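Local coordinates for protein dimethyl-sulfide monooxygenase (Hyphomicrobium sulfonivorans, PDB 6AK1) that oxidises dimethyl sulfide to methanethiol and formaldehyde, using NADH, molecular oxygen and an FMN cofactor, as the first step of dimethyl sulfide degradation, at residues M12-H17 / A77-V82; L46-F51 / F408-V413; A310-W315 / G365-V370. All coordinates share one frame; numbering follows the deposited sequence.

How the contacts relate
The three contacts sample two regions of a TIM barrel. Contact 1 joins the loop after strand 6-12 to the loop after helix 71-75, both in the connections at the C-terminal mouth of the barrel, beside a residue that probably binds FMN. Contact 3 lies between strands 276-284 and 370-372 in sequence; its centre is 13 Å from that of contact 1, on the same side of the chain's centre, and the two touch through Leu311 and Trp315. Contact 2, centred 24 and 26 Å from them and away from that site, pairs early and late outer helices, 36-48 and 403-418. Contact 1 alternates with contact 2 along the chain, whereas both segments of contact 3 fall between those of contact 2.

Contact 1. Residues M12-H17 / A77-V82; sequences MTCVSH and ADQVPV
The imidazole of His17 has the amide of Gln79 at its rim and Met12, from its own segment, over one face. Gln79 NE2 lies near the ring plane, 3.8 Å from His17 CD2, while Met12 CB stands 3.5 Å above the centre of that face. Gln79 keeps CG anti to its carbonyl carbon (chi1 -61°) and is extended beyond it, which carries the amide to His17. Turned about 60° from the imidazole, the amide sends NE2 to His17 O at 3.1 Å, a nearly straight bond (164° at the hydrogen) that lies in the amide plane. Tyr63 OH bonds the other amide atom, OE1, so both ends of this buried group are held and its rotation is restricted. The extended Met12 chain crosses Gln79 at about a right angle.

Residues 12-17 leave strand 6-12, and residues 77-82 follow helix 71-75 in the long connection after strand 53-57; both belong to the mouth of the luciferase-like TIM barrel. Val82 touches Asp58, which probably binds FMN, as in related enzymes. Ala77 is the C-prime residue of the Schellman motif ending helix 71-75, and its carbonyl O accepts Ser16 N at 3.0 Å. Gln79 N returns a bond to Ser16 O, also 3.0 Å long. One water accepts from Val15 N and donates to Ala77 O and Pro81 O, linking the loops. Val15 CB rests 3.6 Å from Ala77 CB.

Contact 2. Residues L46-F51 / F408-V413; sequences LERGCF and FIDYIV
Ile409 is pressed against the backbone of Gly49, and this is the tight part of the contact. Its CG2 comes within 3.7 Å of Gly49 CA, and CG1 and CD1 also settle against the same alpha carbon. The isoleucine reaches it with CG1 anti to its own carbonyl carbon (chi1 -62°), which turns both branches toward the glycine. So close is the fit that a CB on Gly49 would fall 2.6 Å from Ile409 CG1. On the inner side, Phe51 CE1 packs 3.8 Å from that CG1, while Phe51 CZ reaches Phe408 CD1 at 3.6 Å. The two phenylalanine rings are nearly perpendicular, their planes 89° apart, and meet obliquely. Val413 CG2 comes up to the edge of the Phe51 ring more distantly, and Leu7 of strand 6-12 touches Phe51, Phe408 and Val413 from the barrel wall.

The close approach occurs where helix 36-48 stops, in a Schellman motif whose C-prime residue is Cys50: Phe51 N bonds back to Leu46 O and Cys50 N to Glu47 O. In a TIM barrel such a helix belongs to the outer layer; here it packs beside helix 403-418, which follows the last barrel strand.

Toward solvent the contact changes from apolar packing to charge. Exposed Arg48 grips exposed Asp410 with two nitrogens on one oxygen, NH2 at 2.9 Å and NH1 at 3.1 Å from OD1. Both bonds lie in the guanidinium plane, yet the carboxylate is turned 55° from it, so this is no flat, two-oxygen pairing. Ile409 CG2 covers one guanidinium face off-centre, and Glu45 provides NH2 with a second salt bridge.

Contact 3. Residues A310-W315 / G365-V370; sequences ALYGGW and GGLGPV
Gly366 O is the polar focus of this contact: Tyr312 OH donates to it at 3.0 Å, and Arg362 adds a weak hydrogen bond through NH2. The oxygen lies at the edge of the tyrosine ring, in its plane, whereas the hydroxyl stands 38° out of the plane of the carbonyl. Leu367, the next residue, forks between two aromatic side chains of the helix. One branch, CD2, meets Tyr312 CZ at 3.7 Å; the other, CD1, lies 3.7 Å from Trp315 CE3. The leucine holds CG anti to its carbonyl carbon (chi1 -69°), which carries the fork across to the helix. Trp315 CZ3 also packs 3.8 Å from Gly366 CA, close enough that a CB on this glycine would be tight against the indole.

The loop takes this shape through a type II' beta turn from Gly365 to Gly368, closed by Gly368 N bonding to Gly365 O. Gly366 has the positive phi expected at the second position of such a turn, a conformation that favours glycine. A phenylalanine in place of Tyr312 would probably keep much of the packing against Leu367 but take from Gly366 O its hydroxyl partner, so that the turn would be held less firmly to the helix.

On the helical side Leu311 O lies over one face of the indole, and Tyr63 meets Trp315 edge-to-face. Helix 355-362 touches Tyr312 through Ile359 and Arg362, while beyond the turn Pro369 packs on Met279 and Leu281 of strand 276-284, leading the chain into strand 370-372.

Contact 1. Residues M12-H17 / A77-V82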
loop_
_atom_site.group_PDB
_atom_site.type_symbol
_atom_site.label_atom_id
_atom_site.label_comp_id
_atom_site.label_asym_id
_atom_site.label_seq_id
_atom_site.Cartn_x
_atom_site.Cartn_y
_atom_site.Cartn_z
ATOM N N MET A 12 6.140 -0.903 7.456
ATOM C CA MET A 12 6.923 0.135 6.806
ATOM C C MET A 12 8.365 -0.111 7.214
ATOM O O MET A 12 8.611 -0.684 8.267
ATOM C CB MET A 12 6.438 1.538 7.218
ATOM C CG MET A 12 7.192 2.708 6.604
ATOM S SD MET A 12 6.340 4.309 6.876
ATOM C CE MET A 12 7.692 5.433 6.620
ATOM N N THR A 13 9.321 0.274 6.369
ATOM C CA THR A 13 10.717 -0.053 6.667
ATOM C C THR A 13 11.301 0.976 7.643
ATOM O O THR A 13 12.293 1.654 7.371
ATOM C CB THR A 13 11.547 -0.145 5.389
ATOM O OG1 THR A 13 10.773 -0.733 4.332
ATOM C CG2 THR A 13 12.788 -0.996 5.636
ATOM N N CYS A 14 10.647 1.078 8.802
ATOM C CA CYS A 14 10.990 2.052 9.832
ATOM C C CYS A 14 10.531 1.507 11.182
ATOM O O CYS A 14 9.966 0.418 11.262
ATOM C CB CYS A 14 10.339 3.405 9.550
ATOM S SG CYS A 14 8.548 3.382 9.755
ATOM N N VAL A 15 10.734 2.295 12.244
ATOM C CA VAL A 15 10.450 1.823 13.599
ATOM C C VAL A 15 9.010 2.148 14.004
ATOM O O VAL A 15 8.190 1.242 14.192
ATOM C CB VAL A 15 11.455 2.411 14.604
ATOM C CG1 VAL A 15 11.124 1.944 16.023
ATOM C CG2 VAL A 15 12.902 2.029 14.227
ATOM N N SER A 16 8.689 3.431 14.170
ATOM C CA SER A 16 7.335 3.851 14.536
ATOM C C SER A 16 6.558 4.206 13.270
ATOM O O SER A 16 6.896 5.171 12.572
ATOM C CB SER A 16 7.377 5.029 15.499
ATOM O OG SER A 16 7.978 4.671 16.740
ATOM N N HIS A 17 5.513 3.434 12.984
ATOM C CA HIS A 17 4.758 3.572 11.748
ATOM C C HIS A 17 3.425 4.259 12.008
ATOM O O HIS A 17 3.236 5.427 11.663
ATOM C CB HIS A 17 4.537 2.190 11.114
ATOM C CG HIS A 17 3.845 2.224 9.790
ATOM N ND1 HIS A 17 3.225 1.115 9.250
ATOM C CD2 HIS A 17 3.683 3.225 8.889
ATOM C CE1 HIS A 17 2.705 1.434 8.075
ATOM N NE2 HIS A 17 2.965 2.709 7.834
ATOM N N ALA A 77 11.574 7.906 16.663
ATOM C CA ALA A 77 11.757 7.137 15.430
ATOM C C ALA A 77 10.470 7.050 14.618
ATOM O O ALA A 77 10.137 5.999 14.055
ATOM C CB ALA A 77 12.303 5.733 15.722
ATOM N N ASP A 78 9.755 8.177 14.526
ATOM C CA ASP A 78 8.471 8.264 13.821
ATOM C C ASP A 78 8.722 8.405 12.319
ATOM O O ASP A 78 8.842 9.510 11.779
ATOM C CB ASP A 78 7.642 9.418 14.370
ATOM C CG ASP A 78 7.441 9.305 15.871
ATOM O OD1 ASP A 78 6.747 8.359 16.311
ATOM O OD2 ASP A 78 8.021 10.131 16.610
ATOM N N GLN A 79 8.795 7.245 11.649
ATOM C CA GLN A 79 9.038 7.097 10.214
ATOM C C GLN A 79 10.376 7.698 9.793
ATOM O O GLN A 79 10.599 7.972 8.611
ATOM C CB GLN A 79 7.864 7.668 9.402
ATOM C CG GLN A 79 6.538 6.933 9.721
ATOM C CD GLN A 79 5.400 7.267 8.754
ATOM O OE1 GLN A 79 5.627 7.800 7.664
ATOM N NE2 GLN A 79 4.164 6.962 9.162
ATOM N N VAL A 80 11.277 7.898 10.754
ATOM C CA VAL A 80 12.675 8.176 10.485
ATOM C C VAL A 80 13.484 7.485 11.592
ATOM O O VAL A 80 13.148 7.602 12.764
ATOM C CB VAL A 80 12.968 9.703 10.405
ATOM C CG1 VAL A 80 12.634 10.419 11.720
ATOM C CG2 VAL A 80 14.432 9.955 9.999
ATOM N N PRO A 81 14.527 6.719 11.229
ATOM C CA PRO A 81 15.005 6.397 9.874
ATOM C C PRO A 81 14.027 5.550 9.070
ATOM O O PRO A 81 13.218 4.831 9.645
ATOM C CB PRO A 81 16.305 5.618 10.134
ATOM C CG PRO A 81 16.124 5.040 11.523
ATOM C CD PRO A 81 15.359 6.091 12.275
ATOM N N VAL A 82 14.086 5.646 7.743
ATOM C CA VAL A 82 13.257 4.816 6.878
ATOM C C VAL A 82 14.127 4.304 5.732
ATOM O O VAL A 82 14.812 5.088 5.066
ATOM C CB VAL A 82 12.022 5.579 6.359
ATOM C CG1 VAL A 82 12.437 6.881 5.733
ATOM C CG2 VAL A 82 11.219 4.724 5.357
HETATM O O HOH W 1 12.136 4.706 12.207
#

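Contact 2. Residues L46-F51 / F408-V413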
loop_
_atom_site.group_PDB
_atom_site.type_symbol
_atom_site.label_atom_id
_atom_site.label_comp_id
_atom_site.label_asym_id
_atom_site.label_seq_id
_atom_site.Cartn_x
_atom_site.Cartn_y
_atom_site.Cartn_z
ATOM N N LEU A 46 3.475 -14.566 8.159
ATOM C CA LEU A 46 2.256 -14.280 7.404
ATOM C C LEU A 46 1.716 -15.512 6.687
ATOM O O LEU A 46 0.498 -15.646 6.547
ATOM C CB LEU A 46 2.502 -13.154 6.398
ATOM C CG LEU A 46 2.751 -11.743 6.963
ATOM C CD1 LEU A 46 2.659 -10.711 5.878
ATOM C CD2 LEU A 46 1.762 -11.412 8.046
ATOM N N GLU A 47 2.583 -16.426 6.226
ATOM C CA GLU A 47 2.064 -17.608 5.537
ATOM C C GLU A 47 1.511 -18.642 6.508
ATOM O O GLU A 47 0.586 -19.376 6.158
ATOM C CB GLU A 47 3.138 -18.252 4.645
ATOM C CG GLU A 47 3.493 -17.383 3.483
ATOM C CD GLU A 47 4.032 -18.127 2.272
ATOM O OE1 GLU A 47 4.704 -19.173 2.417
ATOM O OE2 GLU A 47 3.786 -17.643 1.153
ATOM N N ARG A 48 2.043 -18.705 7.725
ATOM C CA ARG A 48 1.441 -19.550 8.748
ATOM C C ARG A 48 -0.032 -19.206 8.954
ATOM O O ARG A 48 -0.839 -20.088 9.269
ATOM C CB ARG A 48 2.224 -19.421 10.065
ATOM C CG ARG A 48 1.715 -20.314 11.198
ATOM C CD ARG A 48 2.575 -20.198 12.441
ATOM N NE ARG A 48 2.388 -18.956 13.190
ATOM C CZ ARG A 48 1.487 -18.788 14.157
ATOM N NH1 ARG A 48 0.662 -19.780 14.479
ATOM N NH2 ARG A 48 1.402 -17.629 14.804
ATOM N N GLY A 49 -0.406 -17.946 8.755
ATOM C CA GLY A 49 -1.786 -17.521 8.854
ATOM C C GLY A 49 -2.486 -17.282 7.534
ATOM O O GLY A 49 -3.612 -16.770 7.544
ATOM N N CYS A 50 -1.850 -17.613 6.400
ATOM C CA CYS A 50 -2.438 -17.470 5.055
ATOM C C CYS A 50 -2.897 -16.036 4.773
ATOM O O CYS A 50 -3.902 -15.802 4.089
ATOM C CB CYS A 50 -3.591 -18.461 4.846
ATOM S SG CYS A 50 -3.115 -20.214 4.769
ATOM N N PHE A 51 -2.156 -15.061 5.299
ATOM C CA PHE A 51 -2.411 -13.667 4.948
ATOM C C PHE A 51 -2.211 -13.457 3.447
ATOM O O PHE A 51 -1.364 -14.094 2.812
ATOM C CB PHE A 51 -1.477 -12.731 5.726
ATOM C CG PHE A 51 -2.021 -12.271 7.060
ATOM C CD1 PHE A 51 -2.635 -13.164 7.934
ATOM C CD2 PHE A 51 -1.904 -10.940 7.444
ATOM C CE1 PHE A 51 -3.120 -12.735 9.160
ATOM C CE2 PHE A 51 -2.383 -10.501 8.677
ATOM C CZ PHE A 51 -2.989 -11.399 9.541
ATOM N N PHE A 408 -3.052 -11.891 15.982
ATOM C CA PHE A 408 -4.155 -12.032 15.035
ATOM C C PHE A 408 -4.264 -13.461 14.523
ATOM O O PHE A 408 -5.356 -14.041 14.494
ATOM C CB PHE A 408 -3.988 -11.070 13.859
ATOM C CG PHE A 408 -5.260 -10.855 13.092
ATOM C CD1 PHE A 408 -5.603 -11.694 12.053
ATOM C CD2 PHE A 408 -6.132 -9.824 13.445
ATOM C CE1 PHE A 408 -6.777 -11.516 11.360
ATOM C CE2 PHE A 408 -7.316 -9.639 12.748
ATOM C CZ PHE A 408 -7.638 -10.485 11.709
ATOM N N ILE A 409 -3.140 -14.045 14.106
ATOM C CA ILE A 409 -3.172 -15.413 13.598
ATOM C C ILE A 409 -3.622 -16.385 14.686
ATOM O O ILE A 409 -4.474 -17.244 14.450
ATOM C CB ILE A 409 -1.799 -15.795 13.018
ATOM C CG1 ILE A 409 -1.461 -14.872 11.845
ATOM C CG2 ILE A 409 -1.780 -17.275 12.582
ATOM C CD1 ILE A 409 -0.038 -15.046 11.312
ATOM N N ASP A 410 -3.093 -16.242 15.900
ATOM C CA ASP A 410 -3.374 -17.222 16.950
ATOM C C ASP A 410 -4.810 -17.120 17.468
ATOM O O ASP A 410 -5.464 -18.144 17.696
ATOM C CB ASP A 410 -2.381 -17.051 18.104
ATOM C CG ASP A 410 -0.954 -17.415 17.701
ATOM O OD1 ASP A 410 -0.773 -18.057 16.653
ATOM O OD2 ASP A 410 -0.017 -17.059 18.431
ATOM N N TYR A 411 -5.305 -15.904 17.685
ATOM C CA TYR A 411 -6.571 -15.689 18.382
ATOM C C TYR A 411 -7.753 -15.429 17.455
ATOM O O TYR A 411 -8.873 -15.815 17.792
ATOM C CB TYR A 411 -6.470 -14.498 19.331
ATOM C CG TYR A 411 -5.573 -14.648 20.533
ATOM C CD1 TYR A 411 -5.984 -15.376 21.638
ATOM C CD2 TYR A 411 -4.345 -13.998 20.588
ATOM C CE1 TYR A 411 -5.184 -15.487 22.746
ATOM C CE2 TYR A 411 -3.535 -14.101 21.697
ATOM C CZ TYR A 411 -3.968 -14.850 22.781
ATOM O OH TYR A 411 -3.187 -14.959 23.909
ATOM N N ILE A 412 -7.553 -14.735 16.334
ATOM C CA ILE A 412 -8.656 -14.293 15.472
ATOM C C ILE A 412 -8.849 -15.208 14.259
ATOM O O ILE A 412 -9.968 -15.599 13.953
ATOM C CB ILE A 412 -8.452 -12.829 15.027
ATOM C CG1 ILE A 412 -8.279 -11.902 16.234
ATOM C CG2 ILE A 412 -9.614 -12.384 14.146
ATOM C CD1 ILE A 412 -9.286 -12.145 17.356
ATOM N N VAL A 413 -7.742 -15.545 13.559
ATOM C CA VAL A 413 -7.891 -16.378 12.346
ATOM C C VAL A 413 -8.625 -17.660 12.581
ATOM O O VAL A 413 -9.449 -18.037 11.726
ATOM C CB VAL A 413 -6.476 -16.596 11.708
ATOM C CG1 VAL A 413 -6.482 -17.823 10.803
ATOM C CG2 VAL A 413 -6.060 -15.373 10.906
#

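Contact 3. Residues A310-W315 / G365-V370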
loop_
_atom_site.group_PDB
_atom_site.type_symbol
_atom_site.label_atom_id
_atom_site.label_comp_id
_atom_site.label_asym_id
_atom_site.label_seq_id
_atom_site.Cartn_x
_atom_site.Cartn_y
_atom_site.Cartn_z
ATOM N N ALA A 310 4.270 14.548 16.266
ATOM C CA ALA A 310 5.074 14.680 15.060
ATOM C C ALA A 310 4.360 14.059 13.872
ATOM O O ALA A 310 4.328 14.645 12.785
ATOM C CB ALA A 310 6.453 14.041 15.259
ATOM N N LEU A 311 3.773 12.875 14.061
ATOM C CA LEU A 311 3.089 12.207 12.956
ATOM C C LEU A 311 1.852 12.982 12.541
ATOM O O LEU A 311 1.625 13.211 11.346
ATOM C CB LEU A 311 2.717 10.768 13.341
ATOM C CG LEU A 311 3.834 9.718 13.463
ATOM C CD1 LEU A 311 3.295 8.429 14.064
ATOM C CD2 LEU A 311 4.509 9.450 12.100
ATOM N N TYR A 312 1.052 13.410 13.523
ATOM C CA TYR A 312 -0.100 14.266 13.248
ATOM C C TYR A 312 0.305 15.499 12.454
ATOM O O TYR A 312 -0.361 15.859 11.475
ATOM C CB TYR A 312 -0.777 14.671 14.559
ATOM C CG TYR A 312 -1.805 13.672 15.046
ATOM C CD1 TYR A 312 -1.702 12.319 14.722
ATOM C CD2 TYR A 312 -2.894 14.080 15.815
ATOM C CE1 TYR A 312 -2.654 11.394 15.165
ATOM C CE2 TYR A 312 -3.852 13.164 16.261
ATOM C CZ TYR A 312 -3.723 11.825 15.924
ATOM O OH TYR A 312 -4.661 10.914 16.347
ATOM N N GLY A 313 1.414 16.136 12.843
ATOM C CA GLY A 313 1.874 17.319 12.132
ATOM C C GLY A 313 2.078 17.060 10.651
ATOM O O GLY A 313 1.591 17.813 9.803
ATOM N N GLY A 314 2.804 15.986 10.319
ATOM C CA GLY A 314 2.999 15.650 8.919
ATOM C C GLY A 314 1.723 15.180 8.243
ATOM O O GLY A 314 1.494 15.468 7.067
ATOM N N TRP A 315 0.869 14.454 8.970
ATOM C CA TRP A 315 -0.342 13.916 8.351
ATOM C C TRP A 315 -1.376 15.000 8.076
ATOM O O TRP A 315 -2.074 14.939 7.062
ATOM C CB TRP A 315 -0.972 12.842 9.235
ATOM C CG TRP A 315 -0.244 11.574 9.259
ATOM C CD1 TRP A 315 0.614 11.089 8.298
ATOM C CD2 TRP A 315 -0.279 10.600 10.303
ATOM N NE1 TRP A 315 1.110 9.864 8.688
ATOM C CE2 TRP A 315 0.576 9.541 9.913
ATOM C CE3 TRP A 315 -0.948 10.517 11.531
ATOM C CZ2 TRP A 315 0.773 8.409 10.713
ATOM C CZ3 TRP A 315 -0.756 9.405 12.317
ATOM C CH2 TRP A 315 0.102 8.360 11.907
ATOM N N GLY A 365 -2.749 3.507 16.906
ATOM C CA GLY A 365 -3.748 3.539 15.855
ATOM C C GLY A 365 -3.591 4.683 14.880
ATOM O O GLY A 365 -4.136 4.614 13.773
ATOM N N GLY A 366 -2.861 5.726 15.253
ATOM C CA GLY A 366 -2.656 6.865 14.382
ATOM C C GLY A 366 -3.934 7.644 14.153
ATOM O O GLY A 366 -4.491 8.240 15.083
ATOM N N LEU A 367 -4.401 7.629 12.905
ATOM C CA LEU A 367 -5.675 8.213 12.512
ATOM C C LEU A 367 -6.676 7.149 12.093
ATOM O O LEU A 367 -7.713 7.480 11.514
ATOM C CB LEU A 367 -5.471 9.222 11.378
ATOM C CG LEU A 367 -4.736 10.506 11.749
ATOM C CD1 LEU A 367 -4.447 11.352 10.498
ATOM C CD2 LEU A 367 -5.553 11.281 12.749
ATOM N N GLY A 368 -6.388 5.878 12.370
ATOM C CA GLY A 368 -7.298 4.810 12.050
ATOM C C GLY A 368 -7.948 4.233 13.291
ATOM O O GLY A 368 -7.506 4.461 14.422
ATOM N N PRO A 369 -9.006 3.455 13.095
ATOM C CA PRO A 369 -9.699 2.856 14.237
ATOM C C PRO A 369 -8.855 1.793 14.928
ATOM O O PRO A 369 -8.000 1.137 14.325
ATOM C CB PRO A 369 -10.966 2.253 13.610
ATOM C CG PRO A 369 -10.600 2.039 12.157
ATOM C CD PRO A 369 -9.610 3.095 11.801
ATOM N N VAL A 370 -9.104 1.640 16.225
ATOM C CA VAL A 370 -8.457 0.636 17.060
ATOM C C VAL A 370 -9.538 -0.294 17.590
ATOM O O VAL A 370 -10.565 0.166 18.106
ATOM C CB VAL A 370 -7.678 1.290 18.214
ATOM C CG1 VAL A 370 -7.009 0.236 19.082
ATOM C CG2 VAL A 370 -6.674 2.267 17.658
#